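Local coordinates for aerobactin synthase IucC (Klebsiella pneumoniae, PDB 6CN7), which probably catalyses the ATP-dependent attachment of a second N-acetyl-N-hydroxylysine to the citryl intermediate, completing the siderophore aerobactin used for iron uptake, at residues A[12-17]-A[62-67]. The protein carries 5 engineered substitutions. Numbering follows the deposited sequence.
Sequences NRQLVA and IDAQTL
R13 and A64 have the nearest CA atoms across the two segments, 5.4 Å apart, where helix segment 12-17 meets segment 62-67, which begins at the end of strand 60-62 and continues as a turn. In that turn residues 64-66 have helical backbone angles, T66 N bonds to D63 O at 3.0 Å, and D63 OD1 accepts from Q65 N, forming an Asx turn. T66 OG1 also donates to D63 O, so this carbonyl is gripped twice by one residue.

The R13 chain, extended from CG to NE, crosses the Q65 side chain at about a right angle and brings its guanidinium edge to the carbonyls of A64 and L67. R13 NH1 donates to L67 O at 3.0 Å (N-H...O 153°) and more weakly to A64 O; R13 NE forms a salt bridge with D9, one helical turn earlier. The contact thus joins the N-terminal helix 4-25 to the edge of the four-stranded antiparallel sheet, whose neighbouring strand 46-54 supplies F50 against I62 and L67.

Beside the arginine, A17, V16, I62 and L67 pack through apolar side chains. A17 CB lies 3.7 Å from I62 CG2 and 3.9 Å from L67 CD1; the same L67 methyl meets V16 CG1 at 3.8 Å. Separately, Q14, bent at chi2 (-73°), sets its amide oxygen OE1 against the A64 methyl, CB, at 3.3 Å.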
loop_
_atom_site.group_PDB
_atom_site.type_symbol
_atom_site.label_atom_id
_atom_site.label_comp_id
_atom_site.label_asym_id
_atom_site.label_seq_id
_atom_site.Cartn_x
_atom_site.Cartn_y
_atom_site.Cartn_z
ATOM N N ASN A 12 14.256 -18.664 15.723
ATOM C CA ASN A 12 13.633 -18.173 16.948
ATOM C C ASN A 12 14.617 -18.193 18.110
ATOM O O ASN A 12 14.636 -17.266 18.929
ATOM C CB ASN A 12 12.393 -19.002 17.281
ATOM C CG ASN A 12 11.123 -18.401 16.712
ATOM O OD1 ASN A 12 10.535 -17.491 17.298
ATOM N ND2 ASN A 12 10.689 -18.912 15.567
ATOM N N ARG A 13 15.442 -19.238 18.203
ATOM C CA ARG A 13 16.431 -19.306 19.275
ATOM C C ARG A 13 17.459 -18.191 19.145
ATOM O O ARG A 13 17.797 -17.526 20.132
ATOM C CB ARG A 13 17.117 -20.672 19.274
ATOM C CG ARG A 13 16.239 -21.784 19.806
ATOM C CD ARG A 13 16.984 -23.102 19.939
ATOM N NE ARG A 13 16.102 -24.140 20.465
ATOM C CZ ARG A 13 15.958 -24.430 21.755
ATOM N NH1 ARG A 13 16.647 -23.773 22.680
ATOM N NH2 ARG A 13 15.118 -25.388 22.124
ATOM N N GLN A 14 17.967 -17.966 17.931
ATOM C CA GLN A 14 18.941 -16.899 17.732
ATOM C C GLN A 14 18.359 -15.547 18.130
ATOM O O GLN A 14 19.042 -14.727 18.753
ATOM C CB GLN A 14 19.407 -16.873 16.275
ATOM C CG GLN A 14 20.103 -18.149 15.810
ATOM C CD GLN A 14 21.492 -18.318 16.389
ATOM O OE1 GLN A 14 21.737 -19.226 17.182
ATOM N NE2 GLN A 14 22.415 -17.454 15.988
ATOM N N LEU A 15 17.094 -15.296 17.783
ATOM C CA LEU A 15 16.502 -14.000 18.089
ATOM C C LEU A 15 16.250 -13.844 19.585
ATOM O O LEU A 15 16.508 -12.777 20.154
ATOM C CB LEU A 15 15.203 -13.811 17.298
ATOM C CG LEU A 15 14.489 -12.473 17.518
ATOM C CD1 LEU A 15 15.422 -11.299 17.257
ATOM C CD2 LEU A 15 13.253 -12.366 16.634
ATOM N N VAL A 16 15.743 -14.892 20.240
ATOM C CA VAL A 16 15.546 -14.835 21.688
ATOM C C VAL A 16 16.868 -14.539 22.385
ATOM O O VAL A 16 16.941 -13.693 23.285
ATOM C CB VAL A 16 14.920 -16.148 22.197
ATOM C CG1 VAL A 16 14.971 -16.226 23.725
ATOM C CG2 VAL A 16 13.480 -16.264 21.718
ATOM N N ALA A 17 17.934 -15.231 21.981
ATOM C CA ALA A 17 19.240 -15.001 22.591
ATOM C C ALA A 17 19.714 -13.573 22.350
ATOM O O ALA A 17 20.265 -12.934 23.255
ATOM C CB ALA A 17 20.258 -16.003 22.045
ATOM N N ILE A 62 25.374 -15.594 24.550
ATOM C CA ILE A 62 24.422 -16.648 24.881
ATOM C C ILE A 62 24.509 -17.755 23.840
ATOM O O ILE A 62 24.502 -17.488 22.633
ATOM C CB ILE A 62 22.996 -16.078 24.972
ATOM C CG1 ILE A 62 22.899 -15.132 26.176
ATOM C CG2 ILE A 62 21.962 -17.209 25.068
ATOM C CD1 ILE A 62 21.542 -14.474 26.360
ATOM N N ASP A 63 24.600 -19.000 24.308
ATOM C CA ASP A 63 24.512 -20.169 23.437
ATOM C C ASP A 63 23.040 -20.469 23.189
ATOM O O ASP A 63 22.343 -20.977 24.075
ATOM C CB ASP A 63 25.228 -21.360 24.068
ATOM C CG ASP A 63 25.212 -22.593 23.180
ATOM O OD1 ASP A 63 24.505 -22.588 22.148
ATOM O OD2 ASP A 63 25.914 -23.573 23.513
ATOM N N ALA A 64 22.568 -20.168 21.976
ATOM C CA ALA A 64 21.136 -20.221 21.695
ATOM C C ALA A 64 20.561 -21.623 21.870
ATOM O O ALA A 64 19.367 -21.767 22.154
ATOM C CB ALA A 64 20.866 -19.715 20.278
ATOM N N GLN A 65 21.380 -22.665 21.708
ATOM C CA GLN A 65 20.858 -24.024 21.810
ATOM C C GLN A 65 20.483 -24.386 23.242
ATOM O O GLN A 65 19.622 -25.246 23.455
ATOM C CB GLN A 65 21.877 -25.026 21.266
ATOM C CG GLN A 65 21.948 -25.073 19.749
ATOM C CD GLN A 65 20.649 -25.545 19.122
ATOM O OE1 GLN A 65 20.032 -26.505 19.591
ATOM N NE2 GLN A 65 20.222 -24.866 18.064
ATOM N N THR A 66 21.106 -23.746 24.232
ATOM C CA THR A 66 20.831 -24.057 25.628
ATOM C C THR A 66 19.590 -23.359 26.169
ATOM O O THR A 66 19.195 -23.635 27.306
ATOM C CB THR A 66 22.034 -23.678 26.496
ATOM O OG1 THR A 66 22.201 -22.253 26.493
ATOM C CG2 THR A 66 23.305 -24.335 25.971
ATOM N N LEU A 67 18.969 -22.471 25.394
ATOM C CA LEU A 67 17.851 -21.686 25.903
ATOM C C LEU A 67 16.717 -22.586 26.378
ATOM O O LEU A 67 16.301 -23.510 25.674
ATOM C CB LEU A 67 17.347 -20.726 24.823
ATOM C CG LEU A 67 18.182 -19.462 24.609
ATOM C CD1 LEU A 67 17.733 -18.742 23.352
ATOM C CD2 LEU A 67 18.085 -18.532 25.813
#